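Local coordinates for probable thiosulfate sulfurtransferase (Thermus thermophilus, PDB 2EG4), which probably transfers sulfur from thiosulfate to acceptors such as cyanide, and binds a zinc ion, at residues Tyr190-Ala195 with Ser217-Leu222. Numbering follows the deposited sequence.
With ZN (zinc ion), chain C; SO4 (sulfate ion), chain D.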
ATOM      1  N   TYR A 190       0.040   9.335  -4.576  1.00 18.25           N
ATOM      2  CA  TYR A 190       0.127   8.398  -5.693  1.00 18.09           C
ATOM      3  C   TYR A 190       1.561   8.254  -6.181  1.00 19.40           C
ATOM      4  O   TYR A 190       2.457   9.008  -5.780  1.00 18.48           O
ATOM      5  CB  TYR A 190      -0.768   8.870  -6.857  1.00 15.85           C
ATOM      6  CG  TYR A 190      -0.159   9.971  -7.703  1.00 19.06           C
ATOM      7  CD1 TYR A 190       0.641   9.664  -8.797  1.00 16.70           C
ATOM      8  CD2 TYR A 190      -0.411  11.312  -7.422  1.00 18.90           C
ATOM      9  CE1 TYR A 190       1.177  10.655  -9.609  1.00 20.61           C
ATOM     10  CE2 TYR A 190       0.126  12.330  -8.235  1.00 19.54           C
ATOM     11  CZ  TYR A 190       0.912  11.992  -9.325  1.00 18.37           C
ATOM     12  OH  TYR A 190       1.444  12.947 -10.161  1.00 20.57           O
ATOM     13  N   CYS A 191       1.785   7.247  -7.019  1.00 20.09           N
ATOM     14  CA  CYS A 191       3.097   7.017  -7.621  1.00 20.95           C
ATOM     15  C   CYS A 191       2.902   6.208  -8.898  1.00 21.03           C
ATOM     16  O   CYS A 191       2.049   6.578  -9.692  1.00 20.67           O
ATOM     17  CB  CYS A 191       4.042   6.328  -6.639  1.00 21.40           C
ATOM     18  SG  CYS A 191       3.408   4.830  -5.885  1.00 25.11           S
ATOM     19  N   HIS A 192       3.656   5.117  -9.113  1.00 19.78           N
ATOM     20  CA  HIS A 192       3.479   4.333 -10.337  1.00 21.61           C
ATOM     21  C   HIS A 192       2.347   3.322 -10.208  1.00 21.32           C
ATOM     22  O   HIS A 192       1.450   3.279 -11.042  1.00 19.74           O
ATOM     23  CB  HIS A 192       4.761   3.595 -10.719  1.00 23.61           C
ATOM     24  CG  HIS A 192       4.614   2.756 -11.951  1.00 23.56           C
ATOM     25  ND1 HIS A 192       4.861   1.399 -11.957  1.00 23.59           N
ATOM     26  CD2 HIS A 192       4.195   3.069 -13.201  1.00 23.91           C
ATOM     27  CE1 HIS A 192       4.599   0.912 -13.156  1.00 25.10           C
ATOM     28  NE2 HIS A 192       4.192   1.902 -13.928  1.00 26.53           N
ATOM     29  N   SER A 193       2.377   2.500  -9.160  1.00 17.96           N
ATOM     30  CA  SER A 193       1.305   1.543  -9.002  1.00 20.54           C
ATOM     31  C   SER A 193       0.860   1.454  -7.556  1.00 18.28           C
ATOM     32  O   SER A 193       0.399   0.410  -7.101  1.00 19.38           O
ATOM     33  CB  SER A 193       1.690   0.153  -9.537  1.00 19.61           C
ATOM     34  OG  SER A 193       2.794  -0.411  -8.829  1.00 22.13           O
ATOM     35  N   GLY A 194       1.026   2.565  -6.840  1.00 16.43           N
ATOM     36  CA  GLY A 194       0.567   2.666  -5.456  1.00 17.44           C
ATOM     37  C   GLY A 194       1.393   2.065  -4.335  1.00 20.23           C
ATOM     38  O   GLY A 194       0.909   1.973  -3.220  1.00 18.09           O
ATOM     39  N   ALA A 195       2.630   1.663  -4.621  1.00 20.01           N
ATOM     40  CA  ALA A 195       3.495   1.039  -3.611  1.00 19.72           C
ATOM     41  C   ALA A 195       4.150   2.066  -2.681  1.00 16.63           C
ATOM     42  O   ALA A 195       3.950   2.031  -1.464  1.00 18.41           O
ATOM     43  CB  ALA A 195       4.577   0.155  -4.317  1.00 15.49           C
ATOM     44  N   SER A 217      -2.756   4.721  -9.613  1.00 18.19           N
ATOM     45  CA  SER A 217      -1.602   5.590  -9.795  1.00 17.27           C
ATOM     46  C   SER A 217      -1.304   5.953 -11.245  1.00 17.43           C
ATOM     47  O   SER A 217      -2.180   5.869 -12.108  1.00 21.28           O
ATOM     48  CB  SER A 217      -0.354   4.980  -9.150  1.00 17.61           C
ATOM     49  OG  SER A 217      -0.283   5.316  -7.772  1.00 18.41           O
ATOM     50  N   MET A 218      -0.070   6.382 -11.501  1.00 18.36           N
ATOM     51  CA  MET A 218       0.339   6.819 -12.845  1.00 16.65           C
ATOM     52  C   MET A 218       0.190   5.766 -13.958  1.00 23.07           C
ATOM     53  O   MET A 218      -0.110   6.106 -15.109  1.00 20.86           O
ATOM     54  CB  MET A 218       1.785   7.342 -12.794  1.00 23.00           C
ATOM     55  CG  MET A 218       2.062   8.530 -13.706  1.00 28.65           C
ATOM     56  SD  MET A 218       1.030  10.015 -13.348  1.00 24.72           S
ATOM     57  CE  MET A 218       0.970  10.676 -14.992  1.00 22.03           C
ATOM     58  N   HIS A 219       0.389   4.493 -13.640  1.00 21.91           N
ATOM     59  CA  HIS A 219       0.215   3.478 -14.674  1.00 21.28           C
ATOM     60  C   HIS A 219      -1.226   3.524 -15.189  1.00 21.66           C
ATOM     61  O   HIS A 219      -1.460   3.624 -16.398  1.00 21.38           O
ATOM     62  CB  HIS A 219       0.543   2.074 -14.135  1.00 25.66           C
ATOM     63  CG  HIS A 219       0.556   1.017 -15.194  1.00 24.04           C
ATOM     64  ND1 HIS A 219       1.681   0.719 -15.934  1.00 28.93           N
ATOM     65  CD2 HIS A 219      -0.429   0.218 -15.670  1.00 26.90           C
ATOM     66  CE1 HIS A 219       1.388  -0.218 -16.820  1.00 23.84           C
ATOM     67  NE2 HIS A 219       0.116  -0.537 -16.682  1.00 25.41           N
ATOM     68  N   GLU A 220      -2.203   3.482 -14.284  1.00 20.90           N
ATOM     69  CA  GLU A 220      -3.586   3.519 -14.728  1.00 20.82           C
ATOM     70  C   GLU A 220      -3.904   4.836 -15.414  1.00 22.34           C
ATOM     71  O   GLU A 220      -4.535   4.859 -16.460  1.00 22.28           O
ATOM     72  CB  GLU A 220      -4.544   3.344 -13.563  1.00 20.38           C
ATOM     73  CG  GLU A 220      -5.982   3.445 -14.017  1.00 22.69           C
ATOM     74  CD  GLU A 220      -6.948   3.464 -12.877  1.00 24.40           C
ATOM     75  OE1 GLU A 220      -6.691   4.192 -11.886  1.00 23.52           O
ATOM     76  OE2 GLU A 220      -7.984   2.767 -12.972  1.00 22.72           O
ATOM     77  N   TRP A 221      -3.439   5.934 -14.823  1.00 19.17           N
ATOM     78  CA  TRP A 221      -3.712   7.264 -15.362  1.00 21.42           C
ATOM     79  C   TRP A 221      -3.311   7.360 -16.828  1.00 22.81           C
ATOM     80  O   TRP A 221      -4.057   7.890 -17.652  1.00 21.79           O
ATOM     81  CB  TRP A 221      -2.983   8.329 -14.518  1.00 20.39           C
ATOM     82  CG  TRP A 221      -3.356   9.769 -14.859  1.00 20.74           C
ATOM     83  CD1 TRP A 221      -2.775  10.578 -15.799  1.00 19.76           C
ATOM     84  CD2 TRP A 221      -4.394  10.553 -14.244  1.00 22.41           C
ATOM     85  NE1 TRP A 221      -3.390  11.823 -15.806  1.00 21.15           N
ATOM     86  CE2 TRP A 221      -4.386  11.831 -14.864  1.00 20.65           C
ATOM     87  CE3 TRP A 221      -5.326  10.301 -13.233  1.00 18.53           C
ATOM     88  CZ2 TRP A 221      -5.281  12.852 -14.499  1.00 20.59           C
ATOM     89  CZ3 TRP A 221      -6.214  11.312 -12.864  1.00 19.72           C
ATOM     90  CH2 TRP A 221      -6.182  12.575 -13.496  1.00 21.62           C
ATOM     91  N   LEU A 222      -2.143   6.828 -17.161  1.00 22.01           N
ATOM     92  CA  LEU A 222      -1.681   6.862 -18.547  1.00 21.97           C
ATOM     93  C   LEU A 222      -2.439   5.870 -19.435  1.00 24.74           C
ATOM     94  O   LEU A 222      -2.755   6.182 -20.576  1.00 25.54           O
ATOM     95  CB  LEU A 222      -0.179   6.575 -18.614  1.00 18.50           C
ATOM     96  CG  LEU A 222       0.715   7.698 -18.058  1.00 23.98           C
ATOM     97  CD1 LEU A 222       2.173   7.256 -18.047  1.00 25.97           C
ATOM     98  CD2 LEU A 222       0.540   8.968 -18.919  1.00 21.98           C
TER
HETATM   99 ZN    ZN C 301       3.635   1.577 -15.923  1.00 24.10          ZN
HETATM  100  S   SO4 D 501       5.702   2.531  -7.176  0.69 23.25           S
HETATM  101  O1  SO4 D 501       6.617   1.642  -7.964  0.69 26.90           O
HETATM  102  O2  SO4 D 501       5.722   3.904  -7.778  0.69 23.18           O
HETATM  103  O3  SO4 D 501       4.308   1.978  -7.211  0.69 17.53           O
HETATM  104  O4  SO4 D 501       6.175   2.604  -5.753  0.69 23.51           O
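Trans chi1 torsions in His192 (179°) and His219 (-172°) send both imidazoles to the same zinc ion. His192 binds it through NE2 and His219 through ND1, each 2.1 Å from the metal, with the ring planes nearly perpendicular; Cys151 and Cys152 complete the site. Backbone bonds tie the loop to helix residues Met218 and His219: Met218 N donates to Cys191 O at 2.8 Å, and His219 N reaches a lone pair of His192 O. Ser217 OG takes an almost straight bond from Cys191 N (2.9 Å, 174°), and this buried hydroxyl is also hydrogen-bonded to Tyr214 O. Met218, bent at chi2, lays SD obliquely beside the Tyr190 ring, 3.8 Å from CE1, a Met-aromatic contact; the tyrosine hydroxyl is held by Ile158 N and Ser161 OG. On the loop's other flank the amides of His192, Ser193 and Ala195 hold a sulfate ion, probably from the crystallisation liquor, helped by Arg196, and Cys191 SG lies 3.1 Å from sulfate O2. This anion-binding cradle around a cysteine, between a central parallel strand and the following helix, is characteristic of the rhodanese active-site loop.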